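Local atomic coordinates of fatty acid amide hydrolase (Candida albicans, PDB entry 6KVR), a protein that probably hydrolyses monocarboxylic acid amides to the carboxylate and ammonium, as a member of the amidase signature family. Residues T187-L190 and E191-A195; D40-K44 and N45-E49; A561-L565 and L566-L570; L270-T274 and K275-V279; P337-G340 and D341-V344. All blocks are in the same frame, centred on the assembly; numbering follows the deposited sequence.

In the fold
Contacts 1, 3 and 5 are all turns at or next to the ends of helices or strands, and the chain meets the five in the order 2, 1, 4, 5, 3. Contacts 3 and 5 touch directly: A561 CB lies 3.9 Å from I339 CD1, which packs the turn 337-344 onto helix 552-565. Contact 4 sits deepest, its centre about 17 Å from that of contact 1. Both lie near the predicted catalytic centre: the T187 side chain is about 8 Å from that of K158, and the P272 side chain about 11 Å from that of S257. Contact 2 is remote, its centre about 48 Å from that of contact 5.

Contact 1. Residues T187-L190 and E191-A195; sequences TSIL and EKLGA
I189 and L193, one turn apart along the end of helix 185-192, lie side by side and point the same way. The touch is made by branches: I189 CG2 meets L193 CD1 at 3.8 Å. The first torsion of I189 sets this up, because CG2 stands anti to the backbone N while CG1 stands beside the N (chi1 -75°); the side chain also packs on Y313 of helix 303-317. L193 also leans back over the main chain, with its CG 3.3 Å from I189 O. On another side of the helix K192 runs out fully extended, and its CG passes 3.2 Å from S188 O before the chain continues outward. Three regular backbone bonds hold this last turn, E191 N to T187 O, K192 N to S188 O and L193 N to I189 O.

The helix then closes with a Schellman motif. G194 takes a positive phi of 113°, G194 N bonds to E191 O at 2.8 Å, and A195 N reaches back to L190 O at 3.0 Å with a nearly straight N-H (167°). That return brings the A195 methyl against the last turn, its CB 3.4 Å from L190 O and 4.2 Å from L190 CB. R136 takes the carbonyl oxygens of G194 and A195, while A195 packs on I155 of strand 155-158. Chemically, the contact pairs an apolar ridge facing helix 303-317 with a polar end whose carbonyls are met by backbone N-H groups and, beyond the turn, by a guanidinium that would probably balance the negative end of the helix dipole.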
loop_
_atom_site.group_PDB
_atom_site.type_symbol
_atom_site.label_atom_id
_atom_site.label_comp_id
_atom_site.label_asym_id
_atom_site.label_seq_id
_atom_site.Cartn_x
_atom_site.Cartn_y
_atom_site.Cartn_z
ATOM N N THR A 187 19.457 5.793 3.951
ATOM C CA THR A 187 20.841 6.236 4.054
ATOM C C THR A 187 21.816 5.131 3.654
ATOM O O THR A 187 22.820 5.400 2.977
ATOM C CB THR A 187 21.128 6.735 5.470
ATOM O OG1 THR A 187 20.354 7.911 5.713
ATOM C CG2 THR A 187 22.600 7.062 5.637
ATOM N N SER A 188 21.559 3.883 4.051
ATOM C CA SER A 188 22.534 2.864 3.689
ATOM C C SER A 188 22.458 2.529 2.213
ATOM O O SER A 188 23.465 2.126 1.633
ATOM C CB SER A 188 22.391 1.605 4.554
ATOM O OG SER A 188 21.228 0.896 4.274
ATOM N N ILE A 189 21.321 2.751 1.567
ATOM C CA ILE A 189 21.315 2.627 0.116
ATOM C C ILE A 189 22.160 3.730 -0.518
ATOM O O ILE A 189 22.902 3.481 -1.475
ATOM C CB ILE A 189 19.874 2.633 -0.416
ATOM C CG1 ILE A 189 19.194 1.290 -0.131
ATOM C CG2 ILE A 189 19.847 2.960 -1.930
ATOM C CD1 ILE A 189 17.727 1.298 -0.491
ATOM N N LEU A 190 22.075 4.959 0.005
ATOM C CA LEU A 190 22.815 6.060 -0.611
ATOM C C LEU A 190 24.317 5.836 -0.509
ATOM O O LEU A 190 25.052 6.067 -1.478
ATOM C CB LEU A 190 22.418 7.395 0.021
ATOM C CG LEU A 190 21.003 7.858 -0.348
ATOM C CD1 LEU A 190 20.681 9.189 0.310
ATOM C CD2 LEU A 190 20.849 7.950 -1.875
ATOM N N GLU A 191 24.783 5.359 0.651
ATOM C CA GLU A 191 26.197 5.044 0.831
ATOM C C GLU A 191 26.652 3.953 -0.133
ATOM O O GLU A 191 27.692 4.084 -0.785
ATOM C CB GLU A 191 26.462 4.619 2.273
ATOM C CG GLU A 191 27.921 4.377 2.572
ATOM C CD GLU A 191 28.142 3.795 3.962
ATOM O OE1 GLU A 191 29.284 3.895 4.476
ATOM O OE2 GLU A 191 27.198 3.218 4.535
ATOM N N LYS A 192 25.896 2.855 -0.230
ATOM C CA LYS A 192 26.276 1.792 -1.165
ATOM C C LYS A 192 26.367 2.310 -2.601
ATOM O O LYS A 192 27.226 1.872 -3.371
ATOM C CB LYS A 192 25.291 0.621 -1.073
ATOM C CG LYS A 192 25.296 -0.079 0.296
ATOM C CD LYS A 192 24.324 -1.262 0.366
ATOM C CE LYS A 192 24.309 -1.883 1.767
ATOM N NZ LYS A 192 23.152 -2.824 1.964
ATOM N N LEU A 193 25.505 3.255 -2.977
ATOM C CA LEU A 193 25.573 3.867 -4.298
ATOM C C LEU A 193 26.752 4.837 -4.449
ATOM O O LEU A 193 27.021 5.298 -5.571
ATOM C CB LEU A 193 24.258 4.588 -4.599
ATOM C CG LEU A 193 23.012 3.697 -4.735
ATOM C CD1 LEU A 193 21.738 4.538 -4.758
ATOM C CD2 LEU A 193 23.092 2.845 -5.993
ATOM N N GLY A 194 27.446 5.167 -3.361
ATOM C CA GLY A 194 28.649 5.968 -3.429
ATOM C C GLY A 194 28.570 7.351 -2.823
ATOM O O GLY A 194 29.570 8.080 -2.884
ATOM N N ALA A 195 27.448 7.741 -2.218
ATOM C CA ALA A 195 27.310 9.118 -1.759
ATOM C C ALA A 195 28.245 9.403 -0.584
ATOM O O ALA A 195 28.722 8.497 0.096
ATOM C CB ALA A 195 25.866 9.410 -1.363
#

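Contact 2. Residues D40-K44 and N45-E49; sequences DAIPK and NYTIE
K44 O takes the shortest polar bond here, from T47 N at 2.9 Å. The N-H is fairly straight (154°), but the donor stands well above the carbonyl plane. One residue earlier P43 O receives Y46 N at 3.0 Å in a similar way, again from above the plane and with a more bent N-H. The same closure brings the T47 methyl against the backbone: CG2 lies between the backbone N and the carbonyl carbon, 2.9 Å from K44 O, while OG1 takes the position anti to the N (chi1 -154°). The same methyl meets the K44 side chain, with K44 CG 3.8 Å from T47 CG2.

These two successive i to i+3 bonds make a short 3-10 turn in the linker between helix 20-40 and helix 54-59, at the surface of the protein. The P43 ring lies across the Y46 side chain, its CG 4.0 Å from Y46 CD2 and approaching the aromatic ring obliquely. N45 also folds back towards the proline, its OD1 3.8 Å from P43 CB. Helix 100-118 lies under the turn: Y46 stacks its ring with H109 and touches T112, I42 packs on T112 and H115, and T47 rests on Q116. The amide of Q116 also donates to the carbonyl of I48, just past the turn, while I42 touches L124 of strand 123-124.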
loop_
_atom_site.group_PDB
_atom_site.type_symbol
_atom_site.label_atom_id
_atom_site.label_comp_id
_atom_site.label_asym_id
_atom_site.label_seq_id
_atom_site.Cartn_x
_atom_site.Cartn_y
_atom_site.Cartn_z
ATOM N N ASP A 40 31.857 23.234 17.945
ATOM C CA ASP A 40 33.201 22.687 17.803
ATOM C C ASP A 40 33.413 22.045 16.442
ATOM O O ASP A 40 34.563 21.877 16.023
ATOM C CB ASP A 40 33.480 21.660 18.900
ATOM C CG ASP A 40 33.437 22.254 20.304
ATOM O OD1 ASP A 40 33.429 23.500 20.454
ATOM O OD2 ASP A 40 33.409 21.456 21.277
ATOM N N ALA A 41 32.338 21.688 15.736
ATOM C CA ALA A 41 32.459 20.984 14.467
ATOM C C ALA A 41 32.482 21.919 13.255
ATOM O O ALA A 41 32.613 21.435 12.123
ATOM C CB ALA A 41 31.326 19.954 14.332
ATOM N N ILE A 42 32.365 23.231 13.453
ATOM C CA ILE A 42 32.457 24.211 12.371
ATOM C C ILE A 42 33.926 24.487 12.060
ATOM O O ILE A 42 34.657 24.968 12.933
ATOM C CB ILE A 42 31.731 25.513 12.750
ATOM C CG1 ILE A 42 30.218 25.297 12.830
ATOM C CG2 ILE A 42 32.073 26.628 11.771
ATOM C CD1 ILE A 42 29.480 26.441 13.475
ATOM N N PRO A 43 34.412 24.208 10.851
ATOM C CA PRO A 43 35.822 24.498 10.535
ATOM C C PRO A 43 36.048 25.996 10.355
ATOM O O PRO A 43 35.412 26.639 9.515
ATOM C CB PRO A 43 36.058 23.727 9.229
ATOM C CG PRO A 43 34.855 22.831 9.064
ATOM C CD PRO A 43 33.727 23.566 9.721
ATOM N N LYS A 44 36.977 26.551 11.138
ATOM C CA LYS A 44 37.155 28.004 11.139
ATOM C C LYS A 44 37.633 28.525 9.785
ATOM O O LYS A 44 37.214 29.600 9.345
ATOM C CB LYS A 44 38.123 28.425 12.237
ATOM C CG LYS A 44 37.687 29.728 12.903
ATOM C CD LYS A 44 38.856 30.664 13.144
ATOM C CE LYS A 44 38.379 32.086 13.412
ATOM N NZ LYS A 44 39.517 33.059 13.340
ATOM N N ASN A 45 38.495 27.777 9.100
ATOM C CA ASN A 45 38.948 28.223 7.784
ATOM C C ASN A 45 37.794 28.355 6.795
ATOM O O ASN A 45 37.899 29.115 5.827
ATOM C CB ASN A 45 40.010 27.264 7.244
ATOM C CG ASN A 45 39.716 25.809 7.587
ATOM O OD1 ASN A 45 39.432 25.477 8.751
ATOM N ND2 ASN A 45 39.780 24.930 6.573
ATOM N N TYR A 46 36.689 27.636 7.017
ATOM C CA TYR A 46 35.518 27.731 6.150
ATOM C C TYR A 46 34.524 28.784 6.618
ATOM O O TYR A 46 33.526 29.028 5.928
ATOM C CB TYR A 46 34.810 26.377 6.051
ATOM C CG TYR A 46 35.556 25.345 5.252
ATOM C CD1 TYR A 46 36.668 25.690 4.482
ATOM C CD2 TYR A 46 35.154 24.014 5.269
ATOM C CE1 TYR A 46 37.357 24.732 3.751
ATOM C CE2 TYR A 46 35.834 23.051 4.536
ATOM C CZ TYR A 46 36.928 23.413 3.776
ATOM O OH TYR A 46 37.593 22.447 3.050
ATOM N N THR A 47 34.771 29.404 7.768
ATOM C CA THR A 47 33.874 30.393 8.334
ATOM C C THR A 47 34.304 31.789 7.877
ATOM O O THR A 47 35.309 31.970 7.183
ATOM C CB THR A 47 33.845 30.265 9.864
ATOM O OG1 THR A 47 32.591 30.751 10.360
ATOM C CG2 THR A 47 34.978 31.062 10.522
ATOM N N ILE A 48 33.531 32.789 8.290
ATOM C CA ILE A 48 33.707 34.158 7.826
ATOM C C ILE A 48 33.241 35.108 8.922
ATOM O O ILE A 48 32.512 34.720 9.839
ATOM C CB ILE A 48 32.961 34.341 6.476
ATOM C CG1 ILE A 48 33.901 33.985 5.318
ATOM C CG2 ILE A 48 32.236 35.694 6.341
ATOM C CD1 ILE A 48 33.287 34.134 3.987
ATOM N N GLU A 49 33.731 36.347 8.868
ATOM C CA GLU A 49 33.252 37.415 9.739
ATOM C C GLU A 49 32.004 38.022 9.103
ATOM O O GLU A 49 32.065 38.556 7.985
ATOM C CB GLU A 49 34.337 38.471 9.946
ATOM C CG GLU A 49 35.185 38.225 11.184
ATOM C CD GLU A 49 36.576 38.866 11.125
ATOM O OE1 GLU A 49 36.718 40.024 10.656
ATOM O OE2 GLU A 49 37.536 38.185 11.550
#

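Contact 3. Residues A561-L565 and L566-L570; sequences AIVDL and LGVDL
A Schellman motif ends helix 552-565, the last helix of the chain, with V563 and V568 packed across it. G567 leaves the helical region with a positive phi of 70°, and V568 N turns back to V563 O at 3.0 Å, nearly along the C=O axis. G567 N meets D564 O at 3.1 Å from well above the carbonyl plane, and L566 N completes the last regular turn on I562 O.

The side chains of V563 and V568 cross at about a right angle. V563 CG1, anti to the backbone N (chi1 161°), packs against V568 CB at 3.6 Å. Beside them, I562 and L566 run side by side in the same direction, with I562 CG2 3.9 Å from L566 CD1. Both also touch F497 of strand 494-499, and L566 in addition reaches V366 and K369 of helix 357-372, so that this one leucine meets both the sheet and a neighbouring helix.

On the exposed side a water ties the helix to the tail that leaves it: it donates to D564 OD1 at 2.9 Å and to V568 O at 2.8 Å.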
loop_
_atom_site.group_PDB
_atom_site.type_symbol
_atom_site.label_atom_id
_atom_site.label_comp_id
_atom_site.label_asym_id
_atom_site.label_seq_id
_atom_site.Cartn_x
_atom_site.Cartn_y
_atom_site.Cartn_z
ATOM N N ALA A 561 10.583 19.680 -18.794
ATOM C CA ALA A 561 10.126 20.533 -19.889
ATOM C C ALA A 561 9.723 21.917 -19.394
ATOM O O ALA A 561 10.050 22.927 -20.032
ATOM C CB ALA A 561 8.952 19.868 -20.608
ATOM N N ILE A 562 9.008 21.982 -18.261
ATOM C CA ILE A 562 8.444 23.248 -17.791
ATOM C C ILE A 562 9.544 24.176 -17.294
ATOM O O ILE A 562 9.524 25.383 -17.559
ATOM C CB ILE A 562 7.383 22.994 -16.702
ATOM C CG1 ILE A 562 6.138 22.338 -17.302
ATOM C CG2 ILE A 562 7.009 24.290 -16.006
ATOM C CD1 ILE A 562 4.988 22.184 -16.324
ATOM N N VAL A 563 10.511 23.633 -16.555
ATOM C CA VAL A 563 11.619 24.439 -16.054
ATOM C C VAL A 563 12.461 24.961 -17.212
ATOM O O VAL A 563 13.025 26.065 -17.142
ATOM C CB VAL A 563 12.453 23.605 -15.062
ATOM C CG1 VAL A 563 13.834 24.196 -14.865
ATOM C CG2 VAL A 563 11.720 23.467 -13.718
ATOM N N ASP A 564 12.550 24.191 -18.300
ATOM C CA ASP A 564 13.274 24.668 -19.472
ATOM C C ASP A 564 12.466 25.724 -20.217
ATOM O O ASP A 564 13.013 26.754 -20.620
ATOM C CB ASP A 564 13.634 23.494 -20.380
ATOM C CG ASP A 564 14.779 22.654 -19.817
ATOM O OD1 ASP A 564 15.306 23.013 -18.734
ATOM O OD2 ASP A 564 15.143 21.630 -20.440
ATOM N N LEU A 565 11.158 25.508 -20.371
ATOM C CA LEU A 565 10.297 26.546 -20.927
ATOM C C LEU A 565 10.439 27.863 -20.168
ATOM O O LEU A 565 10.428 28.942 -20.774
ATOM C CB LEU A 565 8.847 26.086 -20.905
ATOM C CG LEU A 565 7.856 27.213 -21.212
ATOM C CD1 LEU A 565 7.795 27.502 -22.727
ATOM C CD2 LEU A 565 6.480 26.935 -20.623
ATOM N N LEU A 566 10.584 27.797 -18.840
ATOM C CA LEU A 566 10.627 28.995 -18.012
ATOM C C LEU A 566 12.021 29.586 -17.865
ATOM O O LEU A 566 12.164 30.638 -17.239
ATOM C CB LEU A 566 10.067 28.699 -16.615
ATOM C CG LEU A 566 8.565 28.429 -16.519
ATOM C CD1 LEU A 566 8.177 27.901 -15.136
ATOM C CD2 LEU A 566 7.792 29.684 -16.848
ATOM N N GLY A 567 13.049 28.930 -18.386
ATOM C CA GLY A 567 14.396 29.440 -18.246
ATOM C C GLY A 567 14.960 29.374 -16.842
ATOM O O GLY A 567 15.839 30.175 -16.500
ATOM N N VAL A 568 14.502 28.433 -16.021
ATOM C CA VAL A 568 14.952 28.365 -14.636
ATOM C C VAL A 568 16.314 27.676 -14.577
ATOM O O VAL A 568 16.447 26.505 -14.947
ATOM C CB VAL A 568 13.921 27.640 -13.757
ATOM C CG1 VAL A 568 14.470 27.451 -12.348
ATOM C CG2 VAL A 568 12.601 28.424 -13.734
ATOM N N ASP A 569 17.329 28.406 -14.116
ATOM C CA ASP A 569 18.675 27.861 -13.915
ATOM C C ASP A 569 19.122 28.298 -12.522
ATOM O O ASP A 569 19.576 29.429 -12.341
ATOM C CB ASP A 569 19.651 28.336 -15.007
ATOM C CG ASP A 569 20.927 27.456 -15.105
ATOM O OD1 ASP A 569 21.427 26.965 -14.059
ATOM O OD2 ASP A 569 21.420 27.241 -16.242
ATOM N N LEU A 570 18.990 27.400 -11.542
ATOM C CA LEU A 570 19.308 27.704 -10.151
ATOM C C LEU A 570 20.797 27.727 -9.882
ATOM O O LEU A 570 21.210 28.211 -8.821
ATOM C CB LEU A 570 18.640 26.693 -9.209
ATOM C CG LEU A 570 17.118 26.589 -9.357
ATOM C CD1 LEU A 570 16.518 25.791 -8.219
ATOM C CD2 LEU A 570 16.538 27.983 -9.400
HETATM O O HOH W 1 16.902 24.921 -17.221
#

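Contact 4. Residues L270-T274 and K275-V279; sequences LRPTT and KRISV
With chi1 at 55°, T274 holds OG1 between its backbone N and carbonyl carbon, and K275 bends at chi2 (137°) and again at chi3, bends that carry its CD alongside the T274 hydroxyl. K275 CD passes 3.5 Å from T274 OG1, and the lysine then leads away. T274 OG1 is hydrogen-bonded to D491 OD1.

The two are the central residues of a type II beta turn from T273 to R276, with K275 at a positive phi of 75°. Instead of a direct bond across the turn, a water sits in its mouth: it donates to T273 O at 2.8 Å and accepts from I277 N at 2.9 Å. R276 turns back over the same carbonyl, its CG 3.6 Å from T273 O. Its guanidinium goes on to salt bridges with D552 and E553 at the start of helix 552-565, and D552 also meets T273 OG1. At the base of the loop the P272 ring and the I277 side chain cross at about a right angle, with P272 CG 4.0 Å from I277 CD1, both packed on M310 of helix 303-317.

K275 also packs against K275 of the second subunit. What results is a type II beta turn bridged by a water, leading out of strand 268-271 of the central mixed sheet of this amidase signature enzyme; the T274 side chain is about 8 Å from that of I254, predicted to bind substrate.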
loop_
_atom_site.group_PDB
_atom_site.type_symbol
_atom_site.label_atom_id
_atom_site.label_comp_id
_atom_site.label_asym_id
_atom_site.label_seq_id
_atom_site.Cartn_x
_atom_site.Cartn_y
_atom_site.Cartn_z
ATOM N N LEU A 270 10.771 16.691 -4.718
ATOM C CA LEU A 270 9.801 15.692 -5.156
ATOM C C LEU A 270 9.207 14.956 -3.964
ATOM O O LEU A 270 9.940 14.322 -3.196
ATOM C CB LEU A 270 10.446 14.683 -6.101
ATOM C CG LEU A 270 9.489 13.550 -6.474
ATOM C CD1 LEU A 270 8.287 14.084 -7.259
ATOM C CD2 LEU A 270 10.234 12.468 -7.270
ATOM N N ARG A 271 7.886 15.030 -3.822
ATOM C CA ARG A 271 7.159 14.095 -2.971
ATOM C C ARG A 271 6.705 12.901 -3.814
ATOM O O ARG A 271 5.752 13.018 -4.594
ATOM C CB ARG A 271 5.948 14.763 -2.323
ATOM C CG ARG A 271 5.230 13.836 -1.349
ATOM C CD ARG A 271 3.771 14.178 -1.076
ATOM N NE ARG A 271 2.936 13.411 -1.973
ATOM C CZ ARG A 271 2.395 12.227 -1.716
ATOM N NH1 ARG A 271 2.431 11.681 -0.503
ATOM N NH2 ARG A 271 1.817 11.564 -2.707
ATOM N N PRO A 272 7.342 11.746 -3.708
ATOM C CA PRO A 272 6.921 10.607 -4.533
ATOM C C PRO A 272 5.676 9.923 -3.976
ATOM O O PRO A 272 5.258 10.152 -2.830
ATOM C CB PRO A 272 8.132 9.672 -4.511
ATOM C CG PRO A 272 9.008 10.147 -3.386
ATOM C CD PRO A 272 8.563 11.489 -2.932
ATOM N N THR A 273 5.052 9.114 -4.836
ATOM C CA THR A 273 3.971 8.241 -4.390
ATOM C C THR A 273 4.481 7.360 -3.262
ATOM O O THR A 273 5.645 6.944 -3.269
ATOM C CB THR A 273 3.463 7.344 -5.535
ATOM O OG1 THR A 273 3.418 8.070 -6.766
ATOM C CG2 THR A 273 2.045 6.833 -5.222
ATOM N N THR A 274 3.610 7.056 -2.299
ATOM C CA THR A 274 4.050 6.251 -1.165
ATOM C C THR A 274 4.578 4.900 -1.629
ATOM O O THR A 274 4.174 4.367 -2.669
ATOM C CB THR A 274 2.921 6.024 -0.157
ATOM O OG1 THR A 274 1.793 5.446 -0.827
ATOM C CG2 THR A 274 2.506 7.339 0.526
ATOM N N LYS A 275 5.506 4.362 -0.837
ATOM C CA LYS A 275 6.017 2.997 -0.922
ATOM C C LYS A 275 6.975 2.778 -2.085
ATOM O O LYS A 275 7.217 1.646 -2.471
ATOM C CB LYS A 275 4.878 1.974 -0.961
ATOM C CG LYS A 275 3.892 2.145 0.206
ATOM C CD LYS A 275 2.442 2.023 -0.258
ATOM C CE LYS A 275 1.838 0.633 0.065
ATOM N NZ LYS A 275 0.624 0.256 -0.759
ATOM N N ARG A 276 7.560 3.833 -2.639
ATOM C CA ARG A 276 8.661 3.666 -3.573
ATOM C C ARG A 276 10.013 3.856 -2.890
ATOM O O ARG A 276 10.937 3.066 -3.110
ATOM C CB ARG A 276 8.505 4.649 -4.743
ATOM C CG ARG A 276 7.188 4.529 -5.490
ATOM C CD ARG A 276 7.231 5.188 -6.878
ATOM N NE ARG A 276 7.881 4.356 -7.886
ATOM C CZ ARG A 276 7.824 4.567 -9.198
ATOM N NH1 ARG A 276 7.098 5.546 -9.710
ATOM N NH2 ARG A 276 8.528 3.780 -10.015
ATOM N N ILE A 277 10.128 4.870 -2.035
ATOM C CA ILE A 277 11.336 5.165 -1.279
ATOM C C ILE A 277 11.079 4.756 0.170
ATOM O O ILE A 277 10.013 5.053 0.718
ATOM C CB ILE A 277 11.713 6.660 -1.412
ATOM C CG1 ILE A 277 12.316 6.930 -2.797
ATOM C CG2 ILE A 277 12.757 7.060 -0.418
ATOM C CD1 ILE A 277 11.336 6.972 -3.905
ATOM N N SER A 278 12.033 4.054 0.780
ATOM C CA SER A 278 11.848 3.588 2.155
ATOM C C SER A 278 11.902 4.718 3.186
ATOM O O SER A 278 12.744 5.623 3.109
ATOM C CB SER A 278 12.912 2.556 2.510
ATOM O OG SER A 278 12.717 2.100 3.841
ATOM N N VAL A 279 11.003 4.648 4.177
ATOM C CA VAL A 279 11.087 5.478 5.377
ATOM C C VAL A 279 11.505 4.664 6.594
ATOM O O VAL A 279 11.499 5.186 7.708
ATOM C CB VAL A 279 9.774 6.232 5.664
ATOM C CG1 VAL A 279 9.425 7.178 4.515
ATOM C CG2 VAL A 279 8.635 5.256 5.920
HETATM O O HOH W 2 8.038 6.824 -1.746
#

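Contact 5. Residues P337-G340 and D341-V344; sequences PKIG and DLTV
L342 is the packed side of this 3-10 turn, which leads into strand 343-346 of the central sheet; K338 and D341 are its solvent side. The two methyls of L342 split the apolar work: CD2 meets P337 CG at 3.9 Å, and CD1 meets I339 CD1 at 3.8 Å. The leucine reaches both because its CG stands anti to the carbonyl carbon (chi1 -56°), which lays the side chain back over the turn. Helix 552-565 closes over this cluster, with P337 on A557, L342 on A558 and I339 on A561 and I562, while F462 of strand 462-466 touches L342 as well.

Two i to i+3 bonds shape the backbone, D341 N to K338 O at 2.8 Å and L342 N to I339 O at 3.1 Å, each donor standing above the carbonyl plane. Past the turn, T343 N is taken by the D461 carboxylate.

The outer side is looser. K338 stretches out beyond CG, and its aliphatic part runs across the D341 carboxylate instead of joining it by charge: NZ ends 5.1 Å from D341 OD1, too far for a salt bridge, though the opposite charges may still attract weakly. D341 itself leans over the backbone with its CB 3.3 Å from K338 O. Its carboxylate oxygen D341 OD1 lies 3.5 Å from both CB and CG of K338.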
loop_
_atom_site.group_PDB
_atom_site.type_symbol
_atom_site.label_atom_id
_atom_site.label_comp_id
_atom_site.label_asym_id
_atom_site.label_seq_id
_atom_site.Cartn_x
_atom_site.Cartn_y
_atom_site.Cartn_z
ATOM N N PRO A 337 8.465 15.308 -22.561
ATOM C CA PRO A 337 7.405 15.625 -23.515
ATOM C C PRO A 337 7.523 17.054 -24.021
ATOM O O PRO A 337 8.216 17.896 -23.444
ATOM C CB PRO A 337 6.138 15.448 -22.681
ATOM C CG PRO A 337 6.582 15.925 -21.319
ATOM C CD PRO A 337 7.988 15.395 -21.167
ATOM N N LYS A 338 6.831 17.312 -25.129
ATOM C CA LYS A 338 6.687 18.667 -25.640
ATOM C C LYS A 338 5.545 19.352 -24.906
ATOM O O LYS A 338 4.511 18.735 -24.642
ATOM C CB LYS A 338 6.408 18.651 -27.145
ATOM C CG LYS A 338 7.232 17.643 -27.931
ATOM C CD LYS A 338 7.001 17.781 -29.429
ATOM C CE LYS A 338 7.254 16.458 -30.147
ATOM N NZ LYS A 338 7.189 16.614 -31.630
ATOM N N ILE A 339 5.741 20.630 -24.567
ATOM C CA ILE A 339 4.717 21.376 -23.839
ATOM C C ILE A 339 3.379 21.290 -24.557
ATOM O O ILE A 339 2.321 21.187 -23.922
ATOM C CB ILE A 339 5.148 22.840 -23.641
ATOM C CG1 ILE A 339 6.434 22.915 -22.824
ATOM C CG2 ILE A 339 4.047 23.605 -22.929
ATOM C CD1 ILE A 339 6.258 22.514 -21.368
ATOM N N GLY A 340 3.404 21.314 -25.892
ATOM C CA GLY A 340 2.179 21.238 -26.673
ATOM C C GLY A 340 1.457 19.911 -26.585
ATOM O O GLY A 340 0.321 19.811 -27.061
ATOM N N ASP A 341 2.077 18.900 -25.982
ATOM C CA ASP A 341 1.433 17.611 -25.769
ATOM C C ASP A 341 0.722 17.499 -24.419
ATOM O O ASP A 341 0.034 16.496 -24.193
ATOM C CB ASP A 341 2.469 16.485 -25.888
ATOM C CG ASP A 341 2.973 16.293 -27.322
ATOM O OD1 ASP A 341 4.179 15.991 -27.498
ATOM O OD2 ASP A 341 2.170 16.448 -28.271
ATOM N N LEU A 342 0.847 18.498 -23.534
ATOM C CA LEU A 342 0.389 18.396 -22.151
ATOM C C LEU A 342 -0.987 19.021 -21.959
ATOM O O LEU A 342 -1.295 20.069 -22.536
ATOM C CB LEU A 342 1.380 19.074 -21.194
ATOM C CG LEU A 342 2.842 18.616 -21.197
ATOM C CD1 LEU A 342 3.755 19.685 -20.642
ATOM C CD2 LEU A 342 3.019 17.337 -20.415
ATOM N N THR A 343 -1.806 18.384 -21.123
ATOM C CA THR A 343 -3.038 18.975 -20.608
ATOM C C THR A 343 -2.847 19.235 -19.116
ATOM O O THR A 343 -2.532 18.312 -18.357
ATOM C CB THR A 343 -4.235 18.063 -20.862
ATOM O OG1 THR A 343 -4.356 17.822 -22.270
ATOM C CG2 THR A 343 -5.527 18.699 -20.347
ATOM N N VAL A 344 -3.004 20.487 -18.695
ATOM C CA VAL A 344 -2.701 20.890 -17.325
ATOM C C VAL A 344 -3.940 21.541 -16.711
ATOM O O VAL A 344 -4.442 22.542 -17.230
ATOM C CB VAL A 344 -1.496 21.847 -17.260
ATOM C CG1 VAL A 344 -1.111 22.094 -15.810
ATOM C CG2 VAL A 344 -0.312 21.283 -18.019
#